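Local coordinates for protein putative primosome component (Streptococcus pyogenes serotype M3, PDB 2QGZ) that probably binds ATP and helps load the replicative helicase onto DNA, as a putative primosome component of the P-loop NTPase class, at residues Gln102-Ile105 against Ser106-Ile109; Ile140-Phe143 against Val144-Pro148; Met172-Glu175 against Leu176-Lys180; Thr185-Phe189 against Pro190-Ile194. One frame throughout, in Å; residues are numbered along the deposited sequence.

Interactions 1 and 3 touch: the short helix 104-107 lies against helix 165-179, where Ser-177 meets Ile-105 and Arg-108. Interaction 2, at the end of helix 131-146, packs on the same helix 165-179 through Ile-140, Phe-143 and Val-144. Interaction 4 lies 21 to 24 Å from the others, centre to centre, where the inner strand 184-188 passes into helix 189-197; Leu-186 still touches Ile-109 of interaction 1. Regular backbone bonds dominate interactions 2 and 3, each with one buried and one solvent-facing side. Interaction 1 has weak backbone bonds, whereas interaction 4 has no fully exposed residue among those in contact and relies on aromatic and CH-pi contacts and a His-Ser side-chain hydrogen bond.

Interaction 1. Residues Gln102-Ile105 against Ser106-Ile109; sequences QAAI and SERI
Ile-105 and Arg-108 meet at the end of a single loose turn of helix, 104-107, which leads straight into the first strand, 109-112, of the parallel sheet of this P-loop NTPase-like fold. The two side chains cross at a slant: Arg-108 folds its guanidinium back so that NH1 comes 3.4 Å from CG2 of Ile-105, and CB of Ile-105 sits at the edge of that flat group, in its plane. An extended chain from CG to NE carries the head group back over the turn, starting from a CG placed beside the backbone N (chi1 -59°). Ile-105 has CG1 wedged between its own backbone N and carbonyl carbon (chi1 61°), leaving CG2 as the branch that meets the arginine.

The backbone under these side chains is weakly bonded. Glu-107 N reaches Ala-103 O at 3.4 Å, and Arg-108 N reaches Ile-105 O at 3.5 Å, both weak and well short of straight. Tertiary contacts probably contribute to fixing the turn. Ser-177, on helix 165-179, puts its hydroxyl between the two partners, bonding both Ile-105 O and Arg-108 NH1, while Ser-106 OG is bonded to Arg-119 O. Ile-105 also packs on His-174 and Glu-178 of the same helix, and the backbone of Arg-108 pairs with Thr-184 as the strand begins. Just beyond the turn, where the strand starts, CG1 of Ile-109 stands 4.0 Å from Ile-105 O.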
loop_
_atom_site.group_PDB
_atom_site.type_symbol
_atom_site.label_atom_id
_atom_site.label_comp_id
_atom_site.label_asym_id
_atom_site.label_seq_id
_atom_site.Cartn_x
_atom_site.Cartn_y
_atom_site.Cartn_z
ATOM N N GLN A 102 -20.998 1.641 14.104
ATOM C CA GLN A 102 -19.830 0.828 13.783
ATOM C C GLN A 102 -18.967 1.503 12.712
ATOM O O GLN A 102 -18.316 0.836 11.906
ATOM C CB GLN A 102 -20.278 -0.563 13.315
ATOM C CG GLN A 102 -19.152 -1.566 13.170
ATOM C CD GLN A 102 -18.252 -1.599 14.393
ATOM O OE1 GLN A 102 -17.527 -0.639 14.670
ATOM N NE2 GLN A 102 -18.295 -2.707 15.133
ATOM N N ALA A 103 -18.975 2.834 12.717
ATOM C CA ALA A 103 -18.194 3.622 11.769
ATOM C C ALA A 103 -16.837 3.932 12.383
ATOM O O ALA A 103 -16.086 4.769 11.880
ATOM C CB ALA A 103 -18.923 4.916 11.435
ATOM N N ALA A 104 -16.531 3.245 13.480
ATOM C CA ALA A 104 -15.270 3.437 14.176
ATOM C C ALA A 104 -14.119 2.749 13.446
ATOM O O ALA A 104 -13.022 3.297 13.364
ATOM C CB ALA A 104 -15.374 2.911 15.606
ATOM N N ILE A 105 -14.361 1.551 12.920
ATOM C CA ILE A 105 -13.310 0.824 12.210
ATOM C C ILE A 105 -12.969 1.549 10.914
ATOM O O ILE A 105 -11.827 1.545 10.460
ATOM C CB ILE A 105 -13.733 -0.633 11.885
ATOM C CG1 ILE A 105 -14.964 -0.639 10.983
ATOM C CG2 ILE A 105 -14.028 -1.394 13.177
ATOM C CD1 ILE A 105 -15.506 -2.039 10.699
ATOM N N SER A 106 -13.972 2.194 10.338
ATOM C CA SER A 106 -13.796 2.927 9.100
ATOM C C SER A 106 -12.928 4.169 9.285
ATOM O O SER A 106 -12.150 4.519 8.400
ATOM C CB SER A 106 -15.161 3.326 8.547
ATOM O OG SER A 106 -15.024 3.994 7.312
ATOM N N GLU A 107 -13.051 4.828 10.434
ATOM C CA GLU A 107 -12.280 6.042 10.705
ATOM C C GLU A 107 -10.792 5.812 11.005
ATOM O O GLU A 107 -10.001 6.757 10.951
ATOM C CB GLU A 107 -12.910 6.829 11.858
ATOM C CG GLU A 107 -12.796 6.158 13.218
ATOM C CD GLU A 107 -13.212 7.076 14.357
ATOM O OE1 GLU A 107 -12.539 8.115 14.550
ATOM O OE2 GLU A 107 -14.206 6.762 15.054
ATOM N N ARG A 108 -10.415 4.576 11.329
ATOM C CA ARG A 108 -9.012 4.264 11.604
ATOM C C ARG A 108 -8.212 4.203 10.297
ATOM O O ARG A 108 -6.984 4.077 10.318
ATOM C CB ARG A 108 -8.866 2.907 12.297
ATOM C CG ARG A 108 -9.573 2.754 13.615
ATOM C CD ARG A 108 -8.953 1.601 14.388
ATOM N NE ARG A 108 -9.636 1.343 15.654
ATOM C CZ ARG A 108 -10.815 0.738 15.766
ATOM N NH1 ARG A 108 -11.463 0.312 14.684
ATOM N NH2 ARG A 108 -11.350 0.562 16.965
ATOM N N ILE A 109 -8.918 4.274 9.171
ATOM C CA ILE A 109 -8.293 4.208 7.854
ATOM C C ILE A 109 -8.083 5.587 7.244
ATOM O O ILE A 109 -9.003 6.171 6.667
ATOM C CB ILE A 109 -9.150 3.364 6.883
ATOM C CG1 ILE A 109 -9.306 1.947 7.428
ATOM C CG2 ILE A 109 -8.512 3.324 5.516
ATOM C CD1 ILE A 109 -10.215 1.079 6.590
#

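Interaction 2. Residues Ile140-Phe143 against Val144-Pro148; sequences ILDF and VEQYP
The last turns of helix 131-146, an amphipathic helix packed beside helix 165-179, run here into a loop with a cis peptide bond before Pro-148. Regular i to i+4 bonds hold the backbone: Val-144 N to Ile-140 O at 3.2 Å, Glu-145 N to Leu-141 O at 3.0 Å and Gln-146 N to Asp-142 O at 2.8 Å. On the inner side are Phe-143 and Tyr-147; one helical turn apart and with the same first torsion (chi1 -173° and -177°), they lie side by side, pointing the same way. Their rings meet obliquely, planes 38° apart, with Phe-143 CE2 4.0 Å from Tyr-147 CD2. CB of Pro-148 sits over the centre of one face of the tyrosine ring. Phe-143 also meets Phe-252 edge-to-face and packs on Leu-176, while Ile-140 and Val-144 rest on Met-172.

The other side is polar. The extended side chain of Gln-146 runs back along the helix past Asp-142 O, its CG 3.2 Å from that oxygen and its OE1 3.9 Å from Asp-142 CB. Asp-142 OD1 and Glu-145 OE2 approach to 4.4 Å, like charges that would mildly disfavour each other. Lys-180 NZ is bonded to Val-144 O, so a positive charge meets a carbonyl near the C-terminal end of the helix, an arrangement likely to be favourable to the helix dipole.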
loop_
_atom_site.group_PDB
_atom_site.type_symbol
_atom_site.label_atom_id
_atom_site.label_comp_id
_atom_site.label_asym_id
_atom_site.label_seq_id
_atom_site.Cartn_x
_atom_site.Cartn_y
_atom_site.Cartn_z
ATOM N N ILE A 140 -3.030 -11.791 1.993
ATOM C CA ILE A 140 -3.645 -10.699 2.726
ATOM C C ILE A 140 -4.268 -11.230 4.033
ATOM O O ILE A 140 -4.236 -10.555 5.057
ATOM C CB ILE A 140 -4.711 -9.985 1.839
ATOM C CG1 ILE A 140 -4.170 -8.635 1.393
ATOM C CG2 ILE A 140 -6.025 -9.801 2.568
ATOM C CD1 ILE A 140 -3.060 -8.739 0.377
ATOM N N LEU A 141 -4.814 -12.444 4.000
ATOM C CA LEU A 141 -5.418 -13.022 5.197
ATOM C C LEU A 141 -4.355 -13.436 6.209
ATOM O O LEU A 141 -4.575 -13.343 7.414
ATOM C CB LEU A 141 -6.295 -14.227 4.844
ATOM C CG LEU A 141 -7.512 -13.926 3.971
ATOM C CD1 LEU A 141 -8.347 -15.192 3.820
ATOM C CD2 LEU A 141 -8.337 -12.811 4.597
ATOM N N ASP A 142 -3.208 -13.900 5.723
ATOM C CA ASP A 142 -2.124 -14.288 6.618
ATOM C C ASP A 142 -1.600 -13.058 7.336
ATOM O O ASP A 142 -1.284 -13.110 8.526
ATOM C CB ASP A 142 -0.965 -14.923 5.851
ATOM C CG ASP A 142 -1.302 -16.303 5.323
ATOM O OD1 ASP A 142 -2.070 -17.036 6.005
ATOM O OD2 ASP A 142 -0.783 -16.656 4.235
ATOM N N PHE A 143 -1.506 -11.953 6.607
ATOM C CA PHE A 143 -1.001 -10.719 7.179
ATOM C C PHE A 143 -1.881 -10.245 8.326
ATOM O O PHE A 143 -1.390 -9.934 9.406
ATOM C CB PHE A 143 -0.927 -9.613 6.127
ATOM C CG PHE A 143 -0.258 -8.367 6.632
ATOM C CD1 PHE A 143 1.119 -8.210 6.525
ATOM C CD2 PHE A 143 -1.002 -7.379 7.281
ATOM C CE1 PHE A 143 1.750 -7.089 7.062
ATOM C CE2 PHE A 143 -0.386 -6.258 7.818
ATOM C CZ PHE A 143 0.999 -6.110 7.710
ATOM N N VAL A 144 -3.184 -10.178 8.083
ATOM C CA VAL A 144 -4.117 -9.743 9.112
ATOM C C VAL A 144 -4.076 -10.688 10.314
ATOM O O VAL A 144 -4.005 -10.252 11.458
ATOM C CB VAL A 144 -5.558 -9.695 8.564
ATOM C CG1 VAL A 144 -6.544 -9.458 9.694
ATOM C CG2 VAL A 144 -5.679 -8.601 7.530
ATOM N N GLU A 145 -4.104 -11.983 10.040
ATOM C CA GLU A 145 -4.098 -12.995 11.085
ATOM C C GLU A 145 -2.813 -12.982 11.928
ATOM O O GLU A 145 -2.857 -13.143 13.150
ATOM C CB GLU A 145 -4.305 -14.367 10.434
ATOM C CG GLU A 145 -4.813 -15.454 11.348
ATOM C CD GLU A 145 -5.031 -16.784 10.624
ATOM O OE1 GLU A 145 -5.381 -17.774 11.300
ATOM O OE2 GLU A 145 -4.851 -16.844 9.387
ATOM N N GLN A 146 -1.675 -12.768 11.271
ATOM C CA GLN A 146 -0.379 -12.756 11.945
ATOM C C GLN A 146 0.108 -11.394 12.463
ATOM O O GLN A 146 1.201 -11.301 13.009
ATOM C CB GLN A 146 0.671 -13.356 11.007
ATOM C CG GLN A 146 0.402 -14.806 10.668
ATOM C CD GLN A 146 1.147 -15.288 9.433
ATOM O OE1 GLN A 146 0.887 -16.386 8.937
ATOM N NE2 GLN A 146 2.071 -14.474 8.927
ATOM N N TYR A 147 -0.694 -10.347 12.307
ATOM C CA TYR A 147 -0.292 -9.021 12.767
ATOM C C TYR A 147 -0.458 -8.822 14.277
ATOM O O TYR A 147 -1.523 -9.076 14.836
ATOM C CB TYR A 147 -1.080 -7.938 12.027
ATOM C CG TYR A 147 -0.663 -6.538 12.405
ATOM C CD1 TYR A 147 -1.206 -5.902 13.523
ATOM C CD2 TYR A 147 0.332 -5.874 11.686
ATOM C CE1 TYR A 147 -0.765 -4.641 13.918
ATOM C CE2 TYR A 147 0.787 -4.616 12.073
ATOM C CZ TYR A 147 0.236 -4.005 13.188
ATOM O OH TYR A 147 0.699 -2.771 13.578
ATOM N N PRO A 148 0.600 -8.348 14.958
ATOM C CA PRO A 148 1.908 -8.006 14.390
ATOM C C PRO A 148 2.911 -9.154 14.496
ATOM O O PRO A 148 2.844 -9.967 15.416
ATOM C CB PRO A 148 2.331 -6.812 15.229
ATOM C CG PRO A 148 1.852 -7.226 16.592
ATOM C CD PRO A 148 0.461 -7.775 16.311
#

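Interaction 3. Residues Met172-Glu175 against Leu176-Lys180; sequences MAHE and LSEKK
The imidazole of His-174 has the carboxylate of Glu-178 at its edge: OE2 lies near the ring plane, 4.2 Å from ND1, and the carboxylate is turned almost perpendicular to the ring, the planes 81° apart. That spacing is too long for direct bonding, and the two side chains cross at a slant. His-122 brings a second imidazole against His-174, the rings inclined at about 40°.

The next pair round the helix behaves differently. Glu-175 and Lys-179 run side by side in the same direction, and the acid touches the aliphatic part of the lysine: Glu-175 OE2 is 3.4 Å from CE and 3.5 Å from CG of Lys-179. A bend at chi2 of Glu-175 (70°) swings its carboxylate along the lysine chain. NZ remains 4.8 Å from that oxygen, so opposite charges are near without forming a salt bridge. Glu-175 OE1 and Glu-178 OE2 are 4.3 Å apart; the lysine would probably ease the repulsion between these acids.

Below them the backbone is regular, with Leu-176 N on Met-172 O at 2.9 Å and Lys-179 N on Glu-175 O at 2.8 Å. Ala-173 and Leu-176 pack on Thr-184 of the strand that follows, and Leu-176 also touches Val-182 in the loop between. This is the C-terminal part of an amphipathic helix; its N-terminal end carries the last residues of a probable Walker A motif, as expected for the P-loop helix of this fold.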
loop_
_atom_site.group_PDB
_atom_site.type_symbol
_atom_site.label_atom_id
_atom_site.label_comp_id
_atom_site.label_asym_id
_atom_site.label_seq_id
_atom_site.Cartn_x
_atom_site.Cartn_y
_atom_site.Cartn_z
ATOM N N MET A 172 -7.944 -5.198 3.133
ATOM C CA MET A 172 -7.038 -5.679 4.174
ATOM C C MET A 172 -7.010 -4.631 5.292
ATOM O O MET A 172 -7.058 -4.978 6.469
ATOM C CB MET A 172 -5.622 -5.879 3.611
ATOM C CG MET A 172 -4.615 -6.433 4.604
ATOM S SD MET A 172 -2.895 -6.286 4.022
ATOM C CE MET A 172 -2.688 -4.472 4.102
ATOM N N ALA A 173 -6.944 -3.354 4.919
ATOM C CA ALA A 173 -6.916 -2.268 5.904
ATOM C C ALA A 173 -8.202 -2.251 6.732
ATOM O O ALA A 173 -8.179 -1.987 7.933
ATOM C CB ALA A 173 -6.732 -0.912 5.205
ATOM N N HIS A 174 -9.323 -2.529 6.078
ATOM C CA HIS A 174 -10.609 -2.537 6.759
ATOM C C HIS A 174 -10.696 -3.693 7.749
ATOM O O HIS A 174 -11.266 -3.548 8.827
ATOM C CB HIS A 174 -11.739 -2.634 5.743
ATOM C CG HIS A 174 -13.083 -2.303 6.307
ATOM N ND1 HIS A 174 -13.794 -3.180 7.101
ATOM C CD2 HIS A 174 -13.833 -1.178 6.215
ATOM C CE1 HIS A 174 -14.926 -2.606 7.473
ATOM N NE2 HIS A 174 -14.974 -1.393 6.950
ATOM N N GLU A 175 -10.118 -4.834 7.388
ATOM C CA GLU A 175 -10.139 -6.004 8.253
ATOM C C GLU A 175 -9.163 -5.819 9.425
ATOM O O GLU A 175 -9.413 -6.293 10.536
ATOM C CB GLU A 175 -9.779 -7.241 7.437
ATOM C CG GLU A 175 -10.105 -8.561 8.087
ATOM C CD GLU A 175 -11.598 -8.836 8.182
ATOM O OE1 GLU A 175 -12.381 -8.292 7.368
ATOM O OE2 GLU A 175 -11.988 -9.628 9.065
ATOM N N LEU A 176 -8.052 -5.128 9.175
ATOM C CA LEU A 176 -7.069 -4.865 10.226
ATOM C C LEU A 176 -7.677 -3.949 11.279
ATOM O O LEU A 176 -7.434 -4.107 12.474
ATOM C CB LEU A 176 -5.814 -4.204 9.654
ATOM C CG LEU A 176 -4.714 -5.148 9.177
ATOM C CD1 LEU A 176 -3.554 -4.345 8.614
ATOM C CD2 LEU A 176 -4.257 -6.004 10.334
ATOM N N SER A 177 -8.466 -2.984 10.829
ATOM C CA SER A 177 -9.109 -2.067 11.746
ATOM C C SER A 177 -10.227 -2.761 12.515
ATOM O O SER A 177 -10.450 -2.462 13.682
ATOM C CB SER A 177 -9.682 -0.876 10.992
ATOM O OG SER A 177 -10.500 -0.110 11.854
ATOM N N GLU A 178 -10.926 -3.688 11.867
ATOM C CA GLU A 178 -12.026 -4.390 12.523
ATOM C C GLU A 178 -11.577 -5.482 13.487
ATOM O O GLU A 178 -12.056 -5.545 14.616
ATOM C CB GLU A 178 -12.979 -5.001 11.490
ATOM C CG GLU A 178 -14.136 -5.770 12.126
ATOM C CD GLU A 178 -15.181 -6.236 11.128
ATOM O OE1 GLU A 178 -16.221 -6.774 11.571
ATOM O OE2 GLU A 178 -14.970 -6.073 9.906
ATOM N N LYS A 179 -10.673 -6.345 13.049
ATOM C CA LYS A 179 -10.205 -7.424 13.909
ATOM C C LYS A 179 -9.229 -6.909 14.945
ATOM O O LYS A 179 -9.435 -7.084 16.143
ATOM C CB LYS A 179 -9.573 -8.531 13.064
ATOM C CG LYS A 179 -10.606 -9.251 12.213
ATOM C CD LYS A 179 -11.688 -9.828 13.110
ATOM C CE LYS A 179 -12.876 -10.321 12.319
ATOM N NZ LYS A 179 -13.859 -11.014 13.206
ATOM N N LYS A 180 -8.158 -6.283 14.481
ATOM C CA LYS A 180 -7.178 -5.698 15.372
ATOM C C LYS A 180 -7.657 -4.253 15.467
ATOM O O LYS A 180 -8.690 -3.917 14.884
ATOM C CB LYS A 180 -5.795 -5.776 14.740
ATOM C CG LYS A 180 -5.384 -7.189 14.325
ATOM C CD LYS A 180 -5.436 -8.135 15.497
ATOM C CE LYS A 180 -4.487 -9.309 15.308
ATOM N NZ LYS A 180 -4.776 -10.091 14.086
#

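Interaction 4. Residues Thr185-Phe189 against Pro190-Ile194; sequences TLLHF and PSFAI
His-188 holds its CG anti to the backbone N (chi1 -172°), and Ser-191 sets OG beside its own N (chi1 -61°), which brings the hydroxyl to the edge of the imidazole. There ND1 and OG share a nearly straight hydrogen bond of 3.0 Å, in which either could be the donor. Pro-190 lies across the same ring at about a right angle, its CD over the centre of one face, 4.0 Å from the centroid, as a CH-pi contact. Edge and face are thus both engaged, and the weak bond from NE2 to OD1 of Asp-222 would add a further restraint.

His-188 is also the N-cap residue, and its carbonyl O accepts Phe-192 N at 3.1 Å. Ala-193 N then bonds Phe-189 O at 2.8 Å. Beneath the turn, Leu-187 CD1 rests on one face of Phe-192, offset toward the rim and 3.5 Å from CD1 of that ring.

This is a strand-to-helix junction of the parallel sheet: strand 184-188 runs between 109-112 and 217-221, the axes of 185-188 and 190-194 make an angle of 75°, and Phe-189 and Phe-192 pack on helix 237-247.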
loop_
_atom_site.group_PDB
_atom_site.type_symbol
_atom_site.label_atom_id
_atom_site.label_comp_id
_atom_site.label_asym_id
_atom_site.label_seq_id
_atom_site.Cartn_x
_atom_site.Cartn_y
_atom_site.Cartn_z
ATOM N N THR A 185 -2.906 3.705 6.489
ATOM C CA THR A 185 -2.985 4.877 5.640
ATOM C C THR A 185 -2.869 4.413 4.202
ATOM O O THR A 185 -1.923 3.709 3.839
ATOM C CB THR A 185 -1.864 5.887 5.921
ATOM O OG1 THR A 185 -2.032 6.432 7.233
ATOM C CG2 THR A 185 -1.905 7.025 4.905
ATOM N N LEU A 186 -3.856 4.792 3.399
ATOM C CA LEU A 186 -3.883 4.457 1.982
ATOM C C LEU A 186 -3.521 5.768 1.301
ATOM O O LEU A 186 -4.206 6.769 1.457
ATOM C CB LEU A 186 -5.286 4.008 1.583
ATOM C CG LEU A 186 -5.813 2.809 2.375
ATOM C CD1 LEU A 186 -7.325 2.721 2.258
ATOM C CD2 LEU A 186 -5.165 1.553 1.852
ATOM N N LEU A 187 -2.441 5.755 0.540
ATOM C CA LEU A 187 -1.965 6.963 -0.104
ATOM C C LEU A 187 -1.753 6.821 -1.606
ATOM O O LEU A 187 -1.121 5.873 -2.064
ATOM C CB LEU A 187 -0.667 7.375 0.592
ATOM C CG LEU A 187 0.254 8.455 0.041
ATOM C CD1 LEU A 187 1.057 9.043 1.190
ATOM C CD2 LEU A 187 1.175 7.869 -1.028
ATOM N N HIS A 188 -2.291 7.760 -2.377
ATOM C CA HIS A 188 -2.116 7.725 -3.824
ATOM C C HIS A 188 -0.794 8.439 -4.096
ATOM O O HIS A 188 -0.744 9.668 -4.125
ATOM C CB HIS A 188 -3.266 8.450 -4.525
ATOM C CG HIS A 188 -3.253 8.294 -6.014
ATOM N ND1 HIS A 188 -3.114 9.361 -6.875
ATOM C CD2 HIS A 188 -3.348 7.189 -6.794
ATOM C CE1 HIS A 188 -3.125 8.919 -8.122
ATOM N NE2 HIS A 188 -3.266 7.605 -8.100
ATOM N N PHE A 189 0.267 7.660 -4.297
ATOM C CA PHE A 189 1.603 8.210 -4.513
ATOM C C PHE A 189 1.747 9.358 -5.518
ATOM O O PHE A 189 2.272 10.420 -5.173
ATOM C CB PHE A 189 2.599 7.103 -4.883
ATOM C CG PHE A 189 4.025 7.547 -4.798
ATOM C CD1 PHE A 189 4.599 7.843 -3.565
ATOM C CD2 PHE A 189 4.781 7.741 -5.953
ATOM C CE1 PHE A 189 5.899 8.331 -3.482
ATOM C CE2 PHE A 189 6.087 8.229 -5.882
ATOM C CZ PHE A 189 6.645 8.526 -4.647
ATOM N N PRO A 190 1.305 9.162 -6.773
ATOM C CA PRO A 190 1.423 10.239 -7.767
ATOM C C PRO A 190 0.923 11.605 -7.265
ATOM O O PRO A 190 1.507 12.638 -7.594
ATOM C CB PRO A 190 0.606 9.712 -8.940
ATOM C CG PRO A 190 0.851 8.231 -8.860
ATOM C CD PRO A 190 0.710 7.955 -7.375
ATOM N N SER A 191 -0.143 11.611 -6.467
ATOM C CA SER A 191 -0.691 12.859 -5.934
ATOM C C SER A 191 0.101 13.362 -4.734
ATOM O O SER A 191 0.236 14.565 -4.534
ATOM C CB SER A 191 -2.152 12.676 -5.524
ATOM O OG SER A 191 -2.938 12.309 -6.639
ATOM N N PHE A 192 0.611 12.437 -3.932
ATOM C CA PHE A 192 1.399 12.792 -2.759
ATOM C C PHE A 192 2.712 13.427 -3.216
ATOM O O PHE A 192 3.145 14.435 -2.668
ATOM C CB PHE A 192 1.685 11.536 -1.936
ATOM C CG PHE A 192 2.617 11.756 -0.782
ATOM C CD1 PHE A 192 2.156 12.306 0.406
ATOM C CD2 PHE A 192 3.957 11.383 -0.878
ATOM C CE1 PHE A 192 3.017 12.480 1.491
ATOM C CE2 PHE A 192 4.830 11.553 0.197
ATOM C CZ PHE A 192 4.360 12.101 1.386
ATOM N N ALA A 193 3.336 12.827 -4.227
ATOM C CA ALA A 193 4.597 13.325 -4.759
ATOM C C ALA A 193 4.454 14.783 -5.177
ATOM O O ALA A 193 5.221 15.640 -4.735
ATOM C CB ALA A 193 5.036 12.478 -5.953
ATOM N N ILE A 194 3.468 15.053 -6.029
ATOM C CA ILE A 194 3.205 16.403 -6.515
ATOM C C ILE A 194 2.841 17.377 -5.389
ATOM O O ILE A 194 3.361 18.491 -5.342
ATOM C CB ILE A 194 2.065 16.400 -7.563
ATOM C CG1 ILE A 194 2.540 15.703 -8.839
ATOM C CG2 ILE A 194 1.621 17.824 -7.869
ATOM C CD1 ILE A 194 1.514 15.685 -9.945
#